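Local coordinates for putative enoyl-CoA hydratase/isomerase (Bordetella parapertussis, PDB 3ISA), which probably acts on coenzyme A thioesters as an enoyl-CoA hydratase or isomerase of the crotonase family, though its own substrate is not established, at residues P8-R13 with T21-E26; A17-L22 with L53-G58; L104-N109 with A184-L189; C120-C125 with F176-A181. All blocks are in the same frame, centred on the assembly; numbering follows the deposited sequence.

Interaction 1: P8-R13 with T21-E26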
loop_
_atom_site.group_PDB
_atom_site.type_symbol
_atom_site.label_atom_id
_atom_site.label_comp_id
_atom_site.label_asym_id
_atom_site.label_seq_id
_atom_site.Cartn_x
_atom_site.Cartn_y
_atom_site.Cartn_z
ATOM N N PRO D 8 -1.031 38.151 16.460
ATOM C CA PRO D 8 -2.227 37.364 16.107
ATOM C C PRO D 8 -2.239 35.974 16.761
ATOM O O PRO D 8 -3.291 35.335 16.835
ATOM C CB PRO D 8 -2.133 37.244 14.578
ATOM C CG PRO D 8 -0.678 37.323 14.292
ATOM C CD PRO D 8 -0.133 38.321 15.300
ATOM N N LEU D 9 -1.069 35.527 17.217
ATOM C CA LEU D 9 -0.929 34.275 17.961
ATOM C C LEU D 9 -0.181 34.499 19.276
ATOM O O LEU D 9 1.001 34.872 19.266
ATOM C CB LEU D 9 -0.164 33.237 17.122
ATOM C CG LEU D 9 0.018 31.894 17.839
ATOM C CD1 LEU D 9 -1.328 31.210 18.029
ATOM C CD2 LEU D 9 1.023 30.994 17.100
ATOM N N ALA D 10 -0.847 34.240 20.398
ATOM C CA ALA D 10 -0.175 34.312 21.697
ATOM C C ALA D 10 0.291 32.924 22.052
ATOM O O ALA D 10 -0.459 31.953 21.886
ATOM C CB ALA D 10 -1.109 34.831 22.774
ATOM N N ILE D 11 1.526 32.815 22.534
ATOM C CA ILE D 11 2.046 31.522 22.982
ATOM C C ILE D 11 2.485 31.594 24.455
ATOM O O ILE D 11 3.354 32.386 24.813
ATOM C CB ILE D 11 3.188 30.965 22.087
ATOM C CG1 ILE D 11 2.815 31.004 20.589
ATOM C CG2 ILE D 11 3.573 29.526 22.551
ATOM C CD1 ILE D 11 4.021 30.760 19.620
ATOM N N GLU D 12 1.842 30.793 25.296
ATOM C CA GLU D 12 2.253 30.626 26.683
ATOM C C GLU D 12 3.095 29.358 26.781
ATOM O O GLU D 12 2.642 28.274 26.410
ATOM C CB GLU D 12 1.033 30.524 27.604
ATOM C CG GLU D 12 1.375 30.186 29.056
ATOM C CD GLU D 12 0.181 29.650 29.863
ATOM O OE1 GLU D 12 -0.977 30.036 29.590
ATOM O OE2 GLU D 12 0.408 28.837 30.782
ATOM N N ARG D 13 4.314 29.493 27.280
ATOM C CA ARG D 13 5.207 28.365 27.408
ATOM C C ARG D 13 5.393 27.952 28.865
ATOM O O ARG D 13 5.805 28.757 29.706
ATOM C CB ARG D 13 6.564 28.687 26.784
ATOM C CG ARG D 13 6.458 29.141 25.337
ATOM C CD ARG D 13 7.817 29.438 24.760
ATOM N NE ARG D 13 7.767 29.645 23.314
ATOM C CZ ARG D 13 7.447 30.795 22.725
ATOM N NH1 ARG D 13 7.132 31.858 23.450
ATOM N NH2 ARG D 13 7.441 30.883 21.397
ATOM N N THR D 21 -2.875 30.445 21.703
ATOM C CA THR D 21 -4.147 31.135 21.682
ATOM C C THR D 21 -4.256 31.959 20.402
ATOM O O THR D 21 -3.517 32.935 20.215
ATOM C CB THR D 21 -4.342 32.024 22.951
ATOM O OG1 THR D 21 -4.228 31.220 24.124
ATOM C CG2 THR D 21 -5.707 32.724 22.922
ATOM N N LEU D 22 -5.166 31.548 19.509
ATOM C CA LEU D 22 -5.485 32.332 18.326
ATOM C C LEU D 22 -6.088 33.633 18.823
ATOM O O LEU D 22 -7.022 33.616 19.623
ATOM C CB LEU D 22 -6.467 31.595 17.409
ATOM C CG LEU D 22 -5.852 30.468 16.553
ATOM C CD1 LEU D 22 -5.323 29.298 17.393
ATOM C CD2 LEU D 22 -6.879 29.960 15.548
ATOM N N SER D 23 -5.513 34.745 18.369
ATOM C CA SER D 23 -5.752 36.035 18.993
ATOM C C SER D 23 -6.110 37.105 17.968
ATOM O O SER D 23 -5.469 38.156 17.868
ATOM C CB SER D 23 -4.534 36.435 19.826
ATOM O OG SER D 23 -4.345 35.538 20.907
ATOM N N ARG D 24 -7.143 36.824 17.182
ATOM C CA ARG D 24 -7.732 37.837 16.322
ATOM C C ARG D 24 -9.237 37.919 16.644
ATOM O O ARG D 24 -10.078 37.637 15.784
ATOM C CB ARG D 24 -7.487 37.518 14.845
ATOM C CG ARG D 24 -6.003 37.336 14.479
ATOM C CD ARG D 24 -5.858 37.084 13.002
ATOM N NE ARG D 24 -6.099 38.302 12.229
ATOM C CZ ARG D 24 -6.736 38.350 11.058
ATOM N NH1 ARG D 24 -7.233 37.243 10.504
ATOM N NH2 ARG D 24 -6.876 39.515 10.440
ATOM N N PRO D 25 -9.577 38.308 17.892
ATOM C CA PRO D 25 -10.976 38.172 18.310
ATOM C C PRO D 25 -11.969 39.136 17.636
ATOM O O PRO D 25 -13.169 38.925 17.735
ATOM C CB PRO D 25 -10.913 38.412 19.822
ATOM C CG PRO D 25 -9.755 39.343 19.995
ATOM C CD PRO D 25 -8.742 38.892 18.966
ATOM N N GLU D 26 -11.476 40.168 16.947
ATOM C CA GLU D 26 -12.347 41.077 16.186
ATOM C C GLU D 26 -12.604 40.544 14.772
ATOM O O GLU D 26 -13.442 41.086 14.043
ATOM C CB GLU D 26 -11.758 42.500 16.122
ATOM C CG GLU D 26 -11.367 43.100 17.488
ATOM C CD GLU D 26 -12.516 43.091 18.497
ATOM O OE1 GLU D 26 -13.498 43.836 18.283
ATOM O OE2 GLU D 26 -12.435 42.344 19.506
HETATM O O HOH W 1 -1.601 31.334 24.905
#
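P8, T21 and A10 bury the most surface here, and each meets its partner largely through the backbone. The carbonyl O of P8 accepts the amide N of S23 at 2.8 Å, with the N-H bent to 144° and the donor tilted out of the carbonyl plane. Beside this bond the proline ring lies against the stem of R24, its CB 3.9 Å from R24 CG; the guanidinium goes on to a salt bridge with D68. A10 and T21 form an antiparallel hydrogen-bonded pair, A10 N to T21 O at 3.0 Å and T21 N to A10 O at 2.9 Å, both close to straight. This is the open end of the β-hairpin made by strands 9-13 and 17-22, which starts the crotonase-type fold. T21 O has a second donor: S23 OG reaches it at 2.8 Å from above the carbonyl plane, a placement set by chi1 of -65°, which holds OG beside the S23 backbone N. A water 2.7 Å from T21 OG1 also gives a weak bond to A10 O. On the face bearing L9 and L22, the L9 CD1 methyl leans over T21 O at 3.5 Å, while the leucine as a whole packs on helix 33-48.

Interaction 2: A17-L22 with L53-G58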
loop_
_atom_site.group_PDB
_atom_site.type_symbol
_atom_site.label_atom_id
_atom_site.label_comp_id
_atom_site.label_asym_id
_atom_site.label_seq_id
_atom_site.Cartn_x
_atom_site.Cartn_y
_atom_site.Cartn_z
ATOM N N ALA D 17 3.654 22.035 28.798
ATOM C CA ALA D 17 2.635 22.478 27.834
ATOM C C ALA D 17 2.885 23.863 27.266
ATOM O O ALA D 17 3.238 24.790 28.008
ATOM C CB ALA D 17 1.231 22.444 28.467
ATOM N N TRP D 18 2.670 24.003 25.959
ATOM C CA TRP D 18 2.569 25.314 25.330
ATOM C C TRP D 18 1.117 25.523 24.950
ATOM O O TRP D 18 0.466 24.612 24.418
ATOM C CB TRP D 18 3.417 25.420 24.061
ATOM C CG TRP D 18 4.892 25.551 24.280
ATOM C CD1 TRP D 18 5.598 25.295 25.429
ATOM C CD2 TRP D 18 5.852 25.947 23.296
ATOM N NE1 TRP D 18 6.944 25.522 25.216
ATOM C CE2 TRP D 18 7.127 25.921 23.915
ATOM C CE3 TRP D 18 5.756 26.335 21.951
ATOM C CZ2 TRP D 18 8.307 26.244 23.226
ATOM C CZ3 TRP D 18 6.934 26.655 21.259
ATOM C CH2 TRP D 18 8.192 26.617 21.903
ATOM N N THR D 19 0.602 26.710 25.239
ATOM C CA THR D 19 -0.748 27.053 24.847
ATOM C C THR D 19 -0.702 28.084 23.717
ATOM O O THR D 19 -0.147 29.183 23.866
ATOM C CB THR D 19 -1.565 27.574 26.053
ATOM O OG1 THR D 19 -1.553 26.582 27.083
ATOM C CG2 THR D 19 -3.018 27.907 25.647
ATOM N N PHE D 20 -1.294 27.700 22.596
ATOM C CA PHE D 20 -1.411 28.531 21.411
ATOM C C PHE D 20 -2.801 29.159 21.384
ATOM O O PHE D 20 -3.791 28.491 21.077
ATOM C CB PHE D 20 -1.232 27.679 20.149
ATOM C CG PHE D 20 0.135 27.056 20.012
ATOM C CD1 PHE D 20 1.145 27.717 19.321
ATOM C CD2 PHE D 20 0.400 25.804 20.551
ATOM C CE1 PHE D 20 2.420 27.148 19.180
ATOM C CE2 PHE D 20 1.675 25.216 20.421
ATOM C CZ PHE D 20 2.688 25.894 19.723
ATOM N N THR D 21 -2.875 30.445 21.703
ATOM C CA THR D 21 -4.147 31.135 21.682
ATOM C C THR D 21 -4.256 31.959 20.402
ATOM O O THR D 21 -3.517 32.935 20.215
ATOM C CB THR D 21 -4.342 32.024 22.951
ATOM O OG1 THR D 21 -4.228 31.220 24.124
ATOM C CG2 THR D 21 -5.707 32.724 22.922
ATOM N N LEU D 22 -5.166 31.548 19.509
ATOM C CA LEU D 22 -5.485 32.332 18.326
ATOM C C LEU D 22 -6.088 33.633 18.823
ATOM O O LEU D 22 -7.022 33.616 19.623
ATOM C CB LEU D 22 -6.467 31.595 17.409
ATOM C CG LEU D 22 -5.852 30.468 16.553
ATOM C CD1 LEU D 22 -5.323 29.298 17.393
ATOM C CD2 LEU D 22 -6.879 29.960 15.548
ATOM N N LEU D 53 2.807 18.662 25.641
ATOM C CA LEU D 53 1.425 18.986 25.302
ATOM C C LEU D 53 1.314 20.331 24.576
ATOM O O LEU D 53 1.838 21.358 25.050
ATOM C CB LEU D 53 0.565 19.036 26.572
ATOM C CG LEU D 53 -0.878 19.522 26.382
ATOM C CD1 LEU D 53 -1.731 18.469 25.644
ATOM C CD2 LEU D 53 -1.519 19.872 27.729
ATOM N N LEU D 54 0.642 20.325 23.433
ATOM C CA LEU D 54 0.248 21.564 22.759
ATOM C C LEU D 54 -1.230 21.785 22.965
ATOM O O LEU D 54 -2.059 20.912 22.634
ATOM C CB LEU D 54 0.526 21.491 21.248
ATOM C CG LEU D 54 1.898 20.962 20.833
ATOM C CD1 LEU D 54 2.090 21.031 19.306
ATOM C CD2 LEU D 54 3.018 21.693 21.574
ATOM N N VAL D 55 -1.563 22.955 23.501
ATOM C CA VAL D 55 -2.959 23.349 23.700
ATOM C C VAL D 55 -3.355 24.433 22.682
ATOM O O VAL D 55 -2.621 25.414 22.473
ATOM C CB VAL D 55 -3.217 23.856 25.152
ATOM C CG1 VAL D 55 -4.677 24.300 25.328
ATOM C CG2 VAL D 55 -2.830 22.792 26.175
ATOM N N PHE D 56 -4.498 24.236 22.023
ATOM C CA PHE D 56 -5.040 25.221 21.090
ATOM C C PHE D 56 -6.375 25.807 21.560
ATOM O O PHE D 56 -7.327 25.078 21.842
ATOM C CB PHE D 56 -5.206 24.606 19.701
ATOM C CG PHE D 56 -3.901 24.192 19.075
ATOM C CD1 PHE D 56 -3.215 25.079 18.241
ATOM C CD2 PHE D 56 -3.354 22.928 19.326
ATOM C CE1 PHE D 56 -2.012 24.719 17.668
ATOM C CE2 PHE D 56 -2.127 22.547 18.744
ATOM C CZ PHE D 56 -1.465 23.454 17.913
ATOM N N ALA D 57 -6.438 27.135 21.609
ATOM C CA ALA D 57 -7.644 27.827 22.067
ATOM C C ALA D 57 -7.821 29.112 21.278
ATOM O O ALA D 57 -6.912 29.540 20.581
ATOM C CB ALA D 57 -7.560 28.112 23.564
ATOM N N GLY D 58 -9.001 29.717 21.371
ATOM C CA GLY D 58 -9.252 30.979 20.705
ATOM C C GLY D 58 -9.672 32.052 21.686
ATOM O O GLY D 58 -10.472 31.783 22.579
#
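F20 and F56 stand side by side on one face of a parallel strand pair, the two strands of a right-handed β-α-β crossover whose connecting helix is 33-48. Strands 17-22 and 53-58 run 22° apart, and register pairs every residue from A17-L53 to L22-G58. The phenyl planes are only 12° from parallel, yet the rings are displaced so far along each other that they share little overlap; F20 CD2 sits over one face of the F56 ring, toward its rim. Matching first torsions, -64° in both, keep each CG beside its own backbone N and send the two rings the same way. L54 meets F20 differently: its CD2 methyl arrives at the ring edge, 3.9 Å from F20 CE2 and near the ring plane. Helix 33-48 covers this face through contacts with W18 and L54.

The other face carries T19 and V55, which also lie alongside one another, T19 OG1 3.7 Å from V55 CB and the CG2 methyl of T19 against V55 CG1. Near the start of the strands, the A17 methyl packs on L53 CD2. Helix 186-197 reaches L53 and V55 on this side. Five backbone bonds hold the register; in one of them V55 O takes the F20 amide N at 2.6 Å while also lying at the edge of the F20 ring, 3.6 Å from CD2.

Interaction 3: L104-N109 with A184-L189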
loop_
_atom_site.group_PDB
_atom_site.type_symbol
_atom_site.label_atom_id
_atom_site.label_comp_id
_atom_site.label_asym_id
_atom_site.label_seq_id
_atom_site.Cartn_x
_atom_site.Cartn_y
_atom_site.Cartn_z
ATOM N N LEU D 104 -9.669 23.255 22.444
ATOM C CA LEU D 104 -10.776 23.678 23.278
ATOM C C LEU D 104 -11.573 24.713 22.501
ATOM O O LEU D 104 -11.103 25.839 22.291
ATOM C CB LEU D 104 -10.247 24.275 24.588
ATOM C CG LEU D 104 -9.425 23.363 25.507
ATOM C CD1 LEU D 104 -8.627 24.208 26.506
ATOM C CD2 LEU D 104 -10.287 22.330 26.215
ATOM N N ALA D 105 -12.749 24.305 22.018
ATOM C CA ALA D 105 -13.547 25.140 21.118
ATOM C C ALA D 105 -14.757 25.716 21.829
ATOM O O ALA D 105 -15.312 25.090 22.733
ATOM C CB ALA D 105 -14.019 24.354 19.919
ATOM N N HIS D 106 -15.152 26.906 21.394
ATOM C CA HIS D 106 -16.367 27.544 21.852
ATOM C C HIS D 106 -16.894 28.367 20.695
ATOM O O HIS D 106 -16.185 28.545 19.703
ATOM C CB HIS D 106 -16.133 28.370 23.138
ATOM C CG HIS D 106 -15.232 29.560 22.968
ATOM N ND1 HIS D 106 -13.889 29.450 22.682
ATOM C CD2 HIS D 106 -15.480 30.886 23.094
ATOM C CE1 HIS D 106 -13.356 30.657 22.607
ATOM N NE2 HIS D 106 -14.300 31.546 22.850
ATOM N N GLY D 107 -18.148 28.813 20.783
ATOM C CA GLY D 107 -18.725 29.667 19.753
ATOM C C GLY D 107 -18.884 28.968 18.407
ATOM O O GLY D 107 -18.849 27.725 18.324
ATOM N N ARG D 108 -19.029 29.782 17.364
ATOM C CA ARG D 108 -19.277 29.305 16.007
ATOM C C ARG D 108 -17.970 29.171 15.221
ATOM O O ARG D 108 -17.253 30.157 15.011
ATOM C CB ARG D 108 -20.237 30.251 15.284
ATOM C CG ARG D 108 -21.612 30.384 15.958
ATOM C CD ARG D 108 -22.441 31.511 15.343
ATOM N NE ARG D 108 -22.663 31.303 13.913
ATOM C CZ ARG D 108 -23.488 32.023 13.157
ATOM N NH1 ARG D 108 -24.196 33.016 13.683
ATOM N NH2 ARG D 108 -23.608 31.742 11.866
ATOM N N ASN D 109 -17.680 27.956 14.787
ATOM C CA ASN D 109 -16.412 27.644 14.142
ATOM C C ASN D 109 -16.600 27.100 12.739
ATOM O O ASN D 109 -17.548 26.352 12.481
ATOM C CB ASN D 109 -15.644 26.683 15.029
ATOM C CG ASN D 109 -15.536 27.208 16.471
ATOM O OD1 ASN D 109 -14.828 28.190 16.732
ATOM N ND2 ASN D 109 -16.280 26.596 17.392
ATOM N N ALA D 184 -14.913 27.102 32.422
ATOM C CA ALA D 184 -14.438 26.986 33.805
ATOM C C ALA D 184 -13.741 25.648 34.120
ATOM O O ALA D 184 -12.890 25.588 35.013
ATOM C CB ALA D 184 -15.588 27.248 34.794
ATOM N N GLN D 185 -14.098 24.594 33.381
ATOM C CA GLN D 185 -13.486 23.262 33.515
ATOM C C GLN D 185 -12.226 23.071 32.664
ATOM O O GLN D 185 -11.523 22.069 32.798
ATOM C CB GLN D 185 -14.503 22.173 33.155
ATOM C CG GLN D 185 -15.409 21.721 34.317
ATOM C CD GLN D 185 -16.304 22.833 34.862
ATOM O OE1 GLN D 185 -17.314 23.196 34.252
ATOM N NE2 GLN D 185 -15.930 23.378 36.019
ATOM N N TRP D 186 -11.951 24.028 31.786
ATOM C CA TRP D 186 -10.804 23.924 30.868
ATOM C C TRP D 186 -9.419 23.845 31.558
ATOM O O TRP D 186 -8.618 22.977 31.174
ATOM C CB TRP D 186 -10.873 24.999 29.776
ATOM C CG TRP D 186 -11.990 24.794 28.761
ATOM C CD1 TRP D 186 -12.956 23.825 28.776
ATOM C CD2 TRP D 186 -12.243 25.588 27.590
ATOM N NE1 TRP D 186 -13.782 23.958 27.684
ATOM C CE2 TRP D 186 -13.371 25.038 26.946
ATOM C CE3 TRP D 186 -11.629 26.727 27.030
ATOM C CZ2 TRP D 186 -13.897 25.574 25.766
ATOM C CZ3 TRP D 186 -12.152 27.259 25.856
ATOM C CH2 TRP D 186 -13.275 26.678 25.236
ATOM N N PRO D 187 -9.130 24.709 32.581
ATOM C CA PRO D 187 -7.848 24.514 33.284
ATOM C C PRO D 187 -7.592 23.096 33.820
ATOM O O PRO D 187 -6.479 22.590 33.663
ATOM C CB PRO D 187 -7.913 25.544 34.429
ATOM C CG PRO D 187 -8.742 26.642 33.856
ATOM C CD PRO D 187 -9.839 25.893 33.123
ATOM N N ALA D 188 -8.607 22.461 34.412
ATOM C CA ALA D 188 -8.483 21.083 34.898
ATOM C C ALA D 188 -8.234 20.067 33.767
ATOM O O ALA D 188 -7.455 19.108 33.938
ATOM C CB ALA D 188 -9.704 20.685 35.723
ATOM N N LEU D 189 -8.880 20.284 32.622
ATOM C CA LEU D 189 -8.664 19.435 31.440
ATOM C C LEU D 189 -7.232 19.559 30.924
ATOM O O LEU D 189 -6.624 18.569 30.505
ATOM C CB LEU D 189 -9.667 19.770 30.331
ATOM C CG LEU D 189 -11.136 19.403 30.566
ATOM C CD1 LEU D 189 -11.980 19.924 29.398
ATOM C CD2 LEU D 189 -11.323 17.904 30.757
#
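L104 and W186 carry this strand-to-helix contact, in which the N-terminal part of helix 186-197 lays an indole on the end of strand 100-105, a strand of the main sheet of the crotonase-type fold.

The apolar part is a CH-pi arrangement. L104 CB stands over the six-membered ring of W186, 3.6 Å from its centroid and 7° off the normal, almost directly above the centre of that ring. The two side chains run antiparallel, the leucine reaching back along the indole, with L104 CD2 over the five-membered ring 3.9 Å from W186 CG, and CD1 lying near CE3. W186 CG is anti to its own carbonyl carbon (chi1 -70°), which sends the ring system from the helix toward the strand. L189, one turn on, adds a looser touch of CD1 on L104 CD2 at 4.3 Å.

The aromatic part is oblique. The H106 and W186 rings have planes 68° apart and centroids 5.8 Å apart, and ND1 of H106 lies near the indole plane, 3.8 Å from W186 CH2.

Polar atoms hold the rings and the turn. H106 NE2 bonds G60 O and W186 NE1 bonds A181 O, so both rings are tethered by a backbone carbonyl outside the two segments. N109, in strand 108-110, bonds back across the turn from ND2 to H106 O at 3.0 Å, bracing the histidine's backbone. At the far rim of the indole, A105 O meets the ring edge 3.4 Å from W186 CZ2.

Interaction 4: C120-C125 with F176-A181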
loop_
_atom_site.group_PDB
_atom_site.type_symbol
_atom_site.label_atom_id
_atom_site.label_comp_id
_atom_site.label_asym_id
_atom_site.label_seq_id
_atom_site.Cartn_x
_atom_site.Cartn_y
_atom_site.Cartn_z
ATOM N N CYS D 120 -6.280 17.932 16.363
ATOM C CA CYS D 120 -5.880 17.697 17.750
ATOM C C CYS D 120 -6.490 16.416 18.295
ATOM O O CYS D 120 -7.613 16.088 17.937
ATOM C CB CYS D 120 -6.295 18.871 18.625
ATOM S SG CYS D 120 -5.398 20.367 18.198
ATOM N N LYS D 121 -5.746 15.715 19.157
ATOM C CA LYS D 121 -6.121 14.381 19.618
ATOM C C LYS D 121 -7.197 14.410 20.701
ATOM O O LYS D 121 -8.131 13.605 20.654
ATOM C CB LYS D 121 -4.896 13.620 20.109
ATOM C CG LYS D 121 -3.810 13.354 19.027
ATOM C CD LYS D 121 -4.313 12.372 17.945
ATOM C CE LYS D 121 -3.500 12.457 16.627
ATOM N NZ LYS D 121 -3.808 13.693 15.801
ATOM N N TRP D 122 -7.052 15.306 21.679
ATOM C CA TRP D 122 -8.079 15.508 22.721
ATOM C C TRP D 122 -8.902 16.731 22.325
ATOM O O TRP D 122 -8.359 17.825 22.134
ATOM C CB TRP D 122 -7.433 15.694 24.104
ATOM C CG TRP D 122 -6.837 14.456 24.750
ATOM C CD1 TRP D 122 -6.341 13.341 24.122
ATOM C CD2 TRP D 122 -6.667 14.226 26.154
ATOM N NE1 TRP D 122 -5.878 12.436 25.053
ATOM C CE2 TRP D 122 -6.063 12.958 26.306
ATOM C CE3 TRP D 122 -6.969 14.972 27.303
ATOM C CZ2 TRP D 122 -5.761 12.418 27.561
ATOM C CZ3 TRP D 122 -6.672 14.428 28.553
ATOM C CH2 TRP D 122 -6.061 13.175 28.664
ATOM N N ARG D 123 -10.208 16.551 22.154
ATOM C CA ARG D 123 -11.047 17.627 21.650
ATOM C C ARG D 123 -12.252 17.832 22.558
ATOM O O ARG D 123 -13.014 16.896 22.801
ATOM C CB ARG D 123 -11.509 17.327 20.217
ATOM C CG ARG D 123 -10.383 17.033 19.238
ATOM C CD ARG D 123 -10.913 16.604 17.870
ATOM N NE ARG D 123 -11.610 15.318 17.903
ATOM C CZ ARG D 123 -11.012 14.123 17.913
ATOM N NH1 ARG D 123 -11.745 13.008 17.950
ATOM N NH2 ARG D 123 -9.684 14.030 17.886
ATOM N N TYR D 124 -12.401 19.059 23.054
ATOM C CA TYR D 124 -13.515 19.417 23.936
ATOM C C TYR D 124 -14.163 20.686 23.416
ATOM O O TYR D 124 -13.501 21.522 22.794
ATOM C CB TYR D 124 -13.024 19.655 25.373
ATOM C CG TYR D 124 -12.532 18.420 26.094
ATOM C CD1 TYR D 124 -13.407 17.636 26.853
ATOM C CD2 TYR D 124 -11.189 18.048 26.044
ATOM C CE1 TYR D 124 -12.957 16.505 27.527
ATOM C CE2 TYR D 124 -10.730 16.920 26.706
ATOM C CZ TYR D 124 -11.619 16.156 27.450
ATOM O OH TYR D 124 -11.169 15.038 28.107
ATOM N N CYS D 125 -15.460 20.846 23.669
ATOM C CA CYS D 125 -16.103 22.112 23.349
ATOM C C CYS D 125 -17.142 22.498 24.404
ATOM O O CYS D 125 -17.541 21.664 25.209
ATOM C CB CYS D 125 -16.722 22.085 21.949
ATOM S SG CYS D 125 -18.166 21.015 21.764
ATOM N N PHE D 176 -16.669 13.313 17.559
ATOM C CA PHE D 176 -15.861 14.465 17.165
ATOM C C PHE D 176 -15.294 15.204 18.391
ATOM O O PHE D 176 -14.217 15.792 18.321
ATOM C CB PHE D 176 -16.639 15.401 16.222
ATOM C CG PHE D 176 -15.774 16.453 15.556
ATOM C CD1 PHE D 176 -14.696 16.084 14.750
ATOM C CD2 PHE D 176 -16.037 17.800 15.734
ATOM C CE1 PHE D 176 -13.887 17.059 14.143
ATOM C CE2 PHE D 176 -15.233 18.785 15.138
ATOM C CZ PHE D 176 -14.155 18.411 14.341
ATOM N N VAL D 177 -16.023 15.187 19.510
ATOM C CA VAL D 177 -15.481 15.707 20.780
ATOM C C VAL D 177 -15.498 14.610 21.845
ATOM O O VAL D 177 -16.354 13.716 21.806
ATOM C CB VAL D 177 -16.183 17.019 21.283
ATOM C CG1 VAL D 177 -15.982 18.166 20.287
ATOM C CG2 VAL D 177 -17.664 16.813 21.550
ATOM N N ARG D 178 -14.527 14.658 22.758
ATOM C CA ARG D 178 -14.455 13.731 23.894
ATOM C C ARG D 178 -15.650 13.958 24.790
ATOM O O ARG D 178 -16.299 13.014 25.241
ATOM C CB ARG D 178 -13.200 13.987 24.723
ATOM C CG ARG D 178 -12.032 13.147 24.345
ATOM C CD ARG D 178 -10.745 13.705 24.939
ATOM N NE ARG D 178 -10.404 13.118 26.238
ATOM C CZ ARG D 178 -9.689 12.003 26.400
ATOM N NH1 ARG D 178 -9.422 11.554 27.623
ATOM N NH2 ARG D 178 -9.245 11.334 25.343
ATOM N N ASP D 179 -15.924 15.233 25.034
ATOM C CA ASP D 179 -17.010 15.646 25.888
ATOM C C ASP D 179 -17.239 17.125 25.712
ATOM O O ASP D 179 -16.424 17.837 25.106
ATOM C CB ASP D 179 -16.704 15.339 27.360
ATOM C CG ASP D 179 -17.932 14.849 28.114
ATOM O OD1 ASP D 179 -18.977 15.545 28.093
ATOM O OD2 ASP D 179 -17.851 13.756 28.715
ATOM N N CYS D 180 -18.370 17.575 26.238
ATOM C CA CYS D 180 -18.661 18.977 26.354
ATOM C C CYS D 180 -18.193 19.447 27.717
ATOM O O CYS D 180 -18.266 18.702 28.695
ATOM C CB CYS D 180 -20.149 19.221 26.151
ATOM S SG CYS D 180 -20.632 18.793 24.474
ATOM N N ALA D 181 -17.679 20.670 27.771
ATOM C CA ALA D 181 -17.139 21.214 29.007
ATOM C C ALA D 181 -17.169 22.727 28.957
ATOM O O ALA D 181 -16.699 23.339 27.990
ATOM C CB ALA D 181 -15.715 20.718 29.245
HETATM O O HOH W 2 -9.673 11.524 22.894
#
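The last strand of the main sheet in this crotonase-type fold is formed here, where the short, weakly bonded segment 179-180 adds in parallel beside strand 122-125. The backbone is joined at both ends: R178 N donates to R123 O at 2.7 Å, and A181 N to C125 O at 2.8 Å, whereas the bond from C125 N to D179 O is weak.

R178 is the main side chain. Its guanidinium lies flat on the W122 indole, planes 8° apart, with R178 CZ over the five-membered ring 3.8 Å from the centroid, a stacked cation-pi pair. A bend at chi3 (93°) turns R178 NE toward Y124, where it donates to OH at 2.8 Å nearly in the guanidinium plane. Nearer its backbone, R178 CB rests over one face of the Y124 ring. One indole and one hydroxyl thus fix both the plane and the rotation of the group, and a water accepts from NH2.

R123 makes a second clamp. In the conformer described here, R123 NE gives F176 O a bond of 2.7 Å, close to the guanidinium plane, while R123 NH2 bonds C120 O at 2.9 Å. In the same conformer NH1 reaches G175 O and forms a salt bridge with D154 of the second subunit, linking strand 122-125 to the loop at G175-F176 and to the neighbouring subunit.

W122 and Y124 are packed against helix 186-197, R123 and V177 against F117 of helix 112-119, and C125 and C180 against A168 of helix 168-173.

Overall arrangement
All four contacts involve the six-stranded main sheet: interactions 1, 2 and 4 pair neighbouring strands, and interaction 3 packs helix 186-197 on strand 100-105. Interactions 1 and 2 share strand 17-22 with residues T21 and L22, their centres about 9 Å apart. Interaction 3 continues from strand 53-58, F56 O lying 3.0 Å from L104 N. Interaction 4 closes the far side, its centre about 9 Å from that of interaction 3 and about 20 Å from that of interaction 1. Along the chain 1, 2 and 3 come in series, while 4 is nested inside the loop closed by 3. The sheet thus links the N-terminal hairpin to the side that meets a second subunit.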